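Local coordinates for protein kojibiose phosphorylase (PDB 6W0P) that belongs to glycoside hydrolase family 65, with a helical catalytic domain of (alpha/alpha)6-barrel type joined to a beta-rich N-terminal domain, at residues E380-R385 with A394-A399; D351-C356 with M373-T378. One frame throughout, in Å; residues are numbered along the deposited sequence.

Contact 1 (E380-R385 with A394-A399)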
loop_
_atom_site.group_PDB
_atom_site.type_symbol
_atom_site.label_atom_id
_atom_site.label_comp_id
_atom_site.label_asym_id
_atom_site.label_seq_id
_atom_site.Cartn_x
_atom_site.Cartn_y
_atom_site.Cartn_z
ATOM N N GLU A 380 4.453 24.423 11.600
ATOM C CA GLU A 380 5.269 24.490 10.354
ATOM C C GLU A 380 5.253 23.107 9.680
ATOM O O GLU A 380 5.046 23.030 8.438
ATOM C CB GLU A 380 6.672 25.023 10.651
ATOM C CG GLU A 380 6.663 26.514 10.933
ATOM C CD GLU A 380 6.316 27.397 9.733
ATOM O OE1 GLU A 380 6.733 27.058 8.598
ATOM O OE2 GLU A 380 5.606 28.410 9.922
ATOM N N GLU A 381 5.407 22.047 10.471
ATOM C CA GLU A 381 5.333 20.636 9.989
ATOM C C GLU A 381 3.965 20.360 9.356
ATOM O O GLU A 381 3.924 19.663 8.323
ATOM C CB GLU A 381 5.597 19.667 11.136
ATOM C CG GLU A 381 7.047 19.670 11.579
ATOM C CD GLU A 381 7.485 20.827 12.458
ATOM O OE1 GLU A 381 6.622 21.597 12.962
ATOM O OE2 GLU A 381 8.702 20.952 12.631
ATOM N N ALA A 382 2.896 20.904 9.941
ATOM C CA ALA A 382 1.509 20.711 9.468
ATOM C C ALA A 382 1.327 21.438 8.127
ATOM O O ALA A 382 0.533 20.959 7.271
ATOM C CB ALA A 382 0.521 21.171 10.513
ATOM N N LYS A 383 2.026 22.555 7.932
ATOM C CA LYS A 383 1.945 23.333 6.665
ATOM C C LYS A 383 2.698 22.591 5.558
ATOM O O LYS A 383 2.201 22.582 4.418
ATOM C CB LYS A 383 2.473 24.754 6.852
ATOM C CG LYS A 383 1.501 25.694 7.547
ATOM C CD LYS A 383 2.190 26.762 8.350
ATOM C CE LYS A 383 2.292 28.088 7.636
ATOM N NZ LYS A 383 2.988 29.070 8.506
ATOM N N ALA A 384 3.830 21.970 5.878
ATOM C CA ALA A 384 4.594 21.145 4.919
ATOM C C ALA A 384 3.746 19.916 4.546
ATOM O O ALA A 384 3.744 19.524 3.357
ATOM C CB ALA A 384 5.951 20.791 5.499
ATOM N N ARG A 385 2.990 19.373 5.506
ATOM C CA ARG A 385 2.119 18.198 5.280
ATOM C C ARG A 385 1.008 18.573 4.305
ATOM O O ARG A 385 0.713 17.743 3.430
ATOM C CB ARG A 385 1.506 17.659 6.579
ATOM C CG ARG A 385 0.673 16.396 6.394
ATOM C CD ARG A 385 1.365 15.272 5.638
ATOM N NE ARG A 385 0.440 14.193 5.288
ATOM C CZ ARG A 385 0.702 13.146 4.497
ATOM N NH1 ARG A 385 1.870 13.009 3.888
ATOM N NH2 ARG A 385 -0.243 12.252 4.279
ATOM N N ALA A 394 -2.636 24.250 7.143
ATOM C CA ALA A 394 -2.018 23.296 8.086
ATOM C C ALA A 394 -2.866 22.016 8.132
ATOM O O ALA A 394 -4.045 22.101 8.522
ATOM C CB ALA A 394 -1.860 23.928 9.448
ATOM N N CYS A 395 -2.287 20.902 7.671
ATOM C CA CYS A 395 -2.870 19.544 7.726
ATOM C C CYS A 395 -2.139 18.799 8.836
ATOM O O CYS A 395 -1.015 18.328 8.581
ATOM C CB CYS A 395 -2.733 18.807 6.404
ATOM S SG CYS A 395 -3.386 17.118 6.474
ATOM N N PHE A 396 -2.696 18.778 10.042
ATOM C CA PHE A 396 -2.077 18.072 11.187
ATOM C C PHE A 396 -2.121 16.573 10.905
ATOM O O PHE A 396 -3.125 16.030 10.426
ATOM C CB PHE A 396 -2.761 18.457 12.502
ATOM C CG PHE A 396 -2.337 19.794 13.034
ATOM C CD1 PHE A 396 -1.168 19.915 13.769
ATOM C CD2 PHE A 396 -3.080 20.927 12.770
ATOM C CE1 PHE A 396 -0.749 21.158 14.221
ATOM C CE2 PHE A 396 -2.652 22.168 13.209
ATOM C CZ PHE A 396 -1.491 22.282 13.940
ATOM N N PRO A 397 -1.030 15.849 11.221
ATOM C CA PRO A 397 -0.911 14.452 10.830
ATOM C C PRO A 397 -1.753 13.467 11.650
ATOM O O PRO A 397 -2.076 13.758 12.782
ATOM C CB PRO A 397 0.591 14.202 11.042
ATOM C CG PRO A 397 0.944 15.109 12.222
ATOM C CD PRO A 397 0.152 16.359 11.937
ATOM N N VAL A 398 -2.002 12.288 11.073
ATOM C CA VAL A 398 -2.649 11.116 11.732
ATOM C C VAL A 398 -1.781 10.677 12.914
ATOM O O VAL A 398 -2.299 10.540 14.042
ATOM C CB VAL A 398 -2.860 9.967 10.730
ATOM C CG1 VAL A 398 -3.316 8.700 11.421
ATOM C CG2 VAL A 398 -3.840 10.362 9.640
ATOM N N ALA A 399 -0.494 10.449 12.663
ATOM C CA ALA A 399 0.453 9.962 13.683
ATOM C C ALA A 399 1.747 10.767 13.600
ATOM O O ALA A 399 2.309 10.864 12.487
ATOM C CB ALA A 399 0.695 8.490 13.478
#
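A chi1 of -78° places CG of F396 anti to its carbonyl carbon, and this swings the ring face-on over the methyl of A382; R385, with chi1 at -176° and a bend at chi2, lays its first methylenes along C395. The A382 methyl forms a CH-pi contact, CB lying 3.9 Å from the F396 ring centroid and almost on the ring normal. From another side the A394 methyl packs on it, with A382 CB and A394 CB 3.8 Å apart.

The backbone supplies the polar link. C395 N donates to A382 O at 2.8 Å with an N-H...O angle of 154°, approaching well above the carbonyl plane. The carbonyl belongs to helix 379-388, and the donor to the loop leading toward helix 410-413, within the helical catalytic domain; the returning chain is thus fastened to the flank of the helix it has just left.

R385 meets C395 with carbon, its CB 3.3 Å from C395 O and its CG 4.1 Å from C395 SG. The guanidinium lies beyond: NH1 hydrogen-bonds G77 O and forms a salt bridge with E388, and NH2 hydrogen-bonds A413 O. K383 adds a peripheral touch, CG to A394 CB at 4.2 Å.

Contact 2 (D351-C356 with M373-T378); sequences DNETYC and MFRYNT
E353 and R375 meet as a two-pronged salt bridge between buried side chains, each carboxylate oxygen taking its own nitrogen. The bond from R375 NE to E353 OE2 is 2.9 Å long and nearly straight, with an N-H...O angle of 174°; OE2 lies in the guanidinium plane. The second prong, R375 NH2 to E353 OE1, is also 2.9 Å long but more bent, and OE1 is met on its syn side. The arginine therefore grips side-on, through NE and NH2. The two flat groups are not coplanar: their planes stand 57° apart, and NE reaches OE2 from above the carboxylate plane. Bends at chi2 in both residues bring the charged ends together although the nearest CA atoms of the two segments, those of E353 and R375, are 9.9 Å apart. Pairing the opposite charges here probably offsets the cost of burying them.

Beside this bridge the end of helix 365-376 is held locally. T378 OG1 donates to F374 O at 2.8 Å, which also sets the hydroxyl oxygen over one face of the F374 ring. N352 ND2 is satisfied by I334 O, N377 ND2 by P330 O, and Y376 OH by E446 OE1. Helix 437-458, which carries E446, backs helix 365-376, with M447 against R375, whereas helix 351-361 rests on helices 590-596 and 666-680 through T354 and C356.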
loop_
_atom_site.group_PDB
_atom_site.type_symbol
_atom_site.label_atom_id
_atom_site.label_comp_id
_atom_site.label_asym_id
_atom_site.label_seq_id
_atom_site.Cartn_x
_atom_site.Cartn_y
_atom_site.Cartn_z
ATOM N N ASP A 351 -6.897 11.410 18.916
ATOM C CA ASP A 351 -7.342 10.948 20.268
ATOM C C ASP A 351 -6.976 11.958 21.352
ATOM O O ASP A 351 -7.761 12.087 22.312
ATOM C CB ASP A 351 -6.615 9.685 20.771
ATOM C CG ASP A 351 -6.770 8.449 19.917
ATOM O OD1 ASP A 351 -6.519 8.560 18.709
ATOM O OD2 ASP A 351 -7.169 7.389 20.480
ATOM N N ASN A 352 -5.796 12.555 21.230
ATOM C CA ASN A 352 -5.275 13.519 22.223
ATOM C C ASN A 352 -6.316 14.624 22.362
ATOM O O ASN A 352 -6.692 14.925 23.485
ATOM C CB ASN A 352 -3.894 14.065 21.848
ATOM C CG ASN A 352 -2.784 13.068 22.106
ATOM O OD1 ASN A 352 -3.043 11.913 22.411
ATOM N ND2 ASN A 352 -1.540 13.506 22.035
ATOM N N GLU A 353 -6.762 15.166 21.233
ATOM C CA GLU A 353 -7.614 16.374 21.180
ATOM C C GLU A 353 -9.065 16.019 21.524
ATOM O O GLU A 353 -9.703 16.829 22.166
ATOM C CB GLU A 353 -7.515 17.039 19.810
ATOM C CG GLU A 353 -6.228 17.800 19.593
ATOM C CD GLU A 353 -4.956 16.969 19.477
ATOM O OE1 GLU A 353 -4.986 15.883 18.860
ATOM O OE2 GLU A 353 -3.923 17.435 19.991
ATOM N N THR A 354 -9.555 14.845 21.134
ATOM C CA THR A 354 -11.000 14.550 21.103
ATOM C C THR A 354 -11.412 13.634 22.260
ATOM O O THR A 354 -12.624 13.460 22.417
ATOM C CB THR A 354 -11.363 13.929 19.751
ATOM O OG1 THR A 354 -10.548 12.772 19.513
ATOM C CG2 THR A 354 -11.191 14.924 18.630
ATOM N N TYR A 355 -10.463 13.026 22.988
ATOM C CA TYR A 355 -10.715 11.963 24.013
ATOM C C TYR A 355 -9.883 12.217 25.289
ATOM O O TYR A 355 -10.430 12.124 26.406
ATOM C CB TYR A 355 -10.266 10.574 23.534
ATOM C CG TYR A 355 -11.229 9.705 22.755
ATOM C CD1 TYR A 355 -11.514 9.954 21.420
ATOM C CD2 TYR A 355 -11.766 8.547 23.318
ATOM C CE1 TYR A 355 -12.356 9.125 20.692
ATOM C CE2 TYR A 355 -12.597 7.700 22.600
ATOM C CZ TYR A 355 -12.892 7.991 21.280
ATOM O OH TYR A 355 -13.729 7.185 20.554
ATOM N N CYS A 356 -8.579 12.455 25.128
ATOM C CA CYS A 356 -7.654 12.655 26.274
ATOM C C CYS A 356 -7.815 14.051 26.881
ATOM O O CYS A 356 -7.759 14.152 28.094
ATOM C CB CYS A 356 -6.202 12.409 25.890
ATOM S SG CYS A 356 -5.947 10.720 25.287
ATOM N N MET A 373 -0.533 23.638 22.742
ATOM C CA MET A 373 0.719 24.366 22.371
ATOM C C MET A 373 1.639 23.396 21.633
ATOM O O MET A 373 2.374 23.822 20.691
ATOM C CB MET A 373 1.457 24.922 23.595
ATOM C CG MET A 373 0.800 26.144 24.226
ATOM S SD MET A 373 0.348 27.443 23.088
ATOM C CE MET A 373 1.940 27.826 22.370
ATOM N N PHE A 374 1.582 22.117 21.996
ATOM C CA PHE A 374 2.336 21.100 21.235
ATOM C C PHE A 374 1.985 21.271 19.758
ATOM O O PHE A 374 2.910 21.178 18.931
ATOM C CB PHE A 374 2.065 19.669 21.700
ATOM C CG PHE A 374 2.423 18.670 20.633
ATOM C CD1 PHE A 374 3.746 18.431 20.297
ATOM C CD2 PHE A 374 1.435 18.027 19.912
ATOM C CE1 PHE A 374 4.076 17.522 19.304
ATOM C CE2 PHE A 374 1.764 17.131 18.908
ATOM C CZ PHE A 374 3.085 16.880 18.606
ATOM N N ARG A 375 0.699 21.470 19.445
ATOM C CA ARG A 375 0.195 21.597 18.049
ATOM C C ARG A 375 0.586 22.962 17.473
ATOM O O ARG A 375 0.912 23.026 16.293
ATOM C CB ARG A 375 -1.320 21.385 17.988
ATOM C CG ARG A 375 -1.756 19.999 18.441
ATOM C CD ARG A 375 -1.189 18.856 17.603
ATOM N NE ARG A 375 -1.922 17.610 17.843
ATOM C CZ ARG A 375 -1.754 16.466 17.192
ATOM N NH1 ARG A 375 -0.859 16.361 16.227
ATOM N NH2 ARG A 375 -2.489 15.415 17.511
ATOM N N TYR A 376 0.519 24.028 18.260
ATOM C CA TYR A 376 0.966 25.362 17.800
ATOM C C TYR A 376 2.435 25.240 17.395
ATOM O O TYR A 376 2.816 25.754 16.339
ATOM C CB TYR A 376 0.775 26.469 18.841
ATOM C CG TYR A 376 1.223 27.789 18.277
ATOM C CD1 TYR A 376 0.416 28.505 17.409
ATOM C CD2 TYR A 376 2.523 28.229 18.472
ATOM C CE1 TYR A 376 0.865 29.670 16.806
ATOM C CE2 TYR A 376 2.989 29.392 17.880
ATOM C CZ TYR A 376 2.162 30.113 17.040
ATOM O OH TYR A 376 2.646 31.256 16.473
ATOM N N ASN A 377 3.228 24.519 18.183
ATOM C CA ASN A 377 4.700 24.475 18.002
ATOM C C ASN A 377 5.064 23.489 16.888
ATOM O O ASN A 377 6.266 23.385 16.606
ATOM C CB ASN A 377 5.418 24.195 19.324
ATOM C CG ASN A 377 5.339 25.355 20.292
ATOM O OD1 ASN A 377 5.505 26.508 19.897
ATOM N ND2 ASN A 377 5.095 25.068 21.560
ATOM N N THR A 378 4.088 22.780 16.305
ATOM C CA THR A 378 4.284 21.867 15.144
ATOM C C THR A 378 3.430 22.360 13.971
ATOM O O THR A 378 3.186 21.558 13.052
ATOM C CB THR A 378 3.968 20.400 15.489
ATOM O OG1 THR A 378 2.758 20.333 16.254
ATOM C CG2 THR A 378 5.101 19.752 16.249
#

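How the contacts relate
Both contacts are formed by largely buried residues of the catalytic domain, but contact 2 lies nearer the middle of the chain, its centre about 11 Å from the chain centre against about 20 Å for contact 1. They share no helix, but helices 365-376 and 379-388 are consecutive, and helix 437-458 packs against segments of both. Their chemistry differs: contact 1 buries 278 Å² through methyl, ring and backbone groups, whereas contact 2 buries just 118 Å² and spans a wider gap with one charged pair. The two meet directly where F396 CE1 packs 3.2 Å from R375 O, linking the loop of contact 1 to a helix of contact 2.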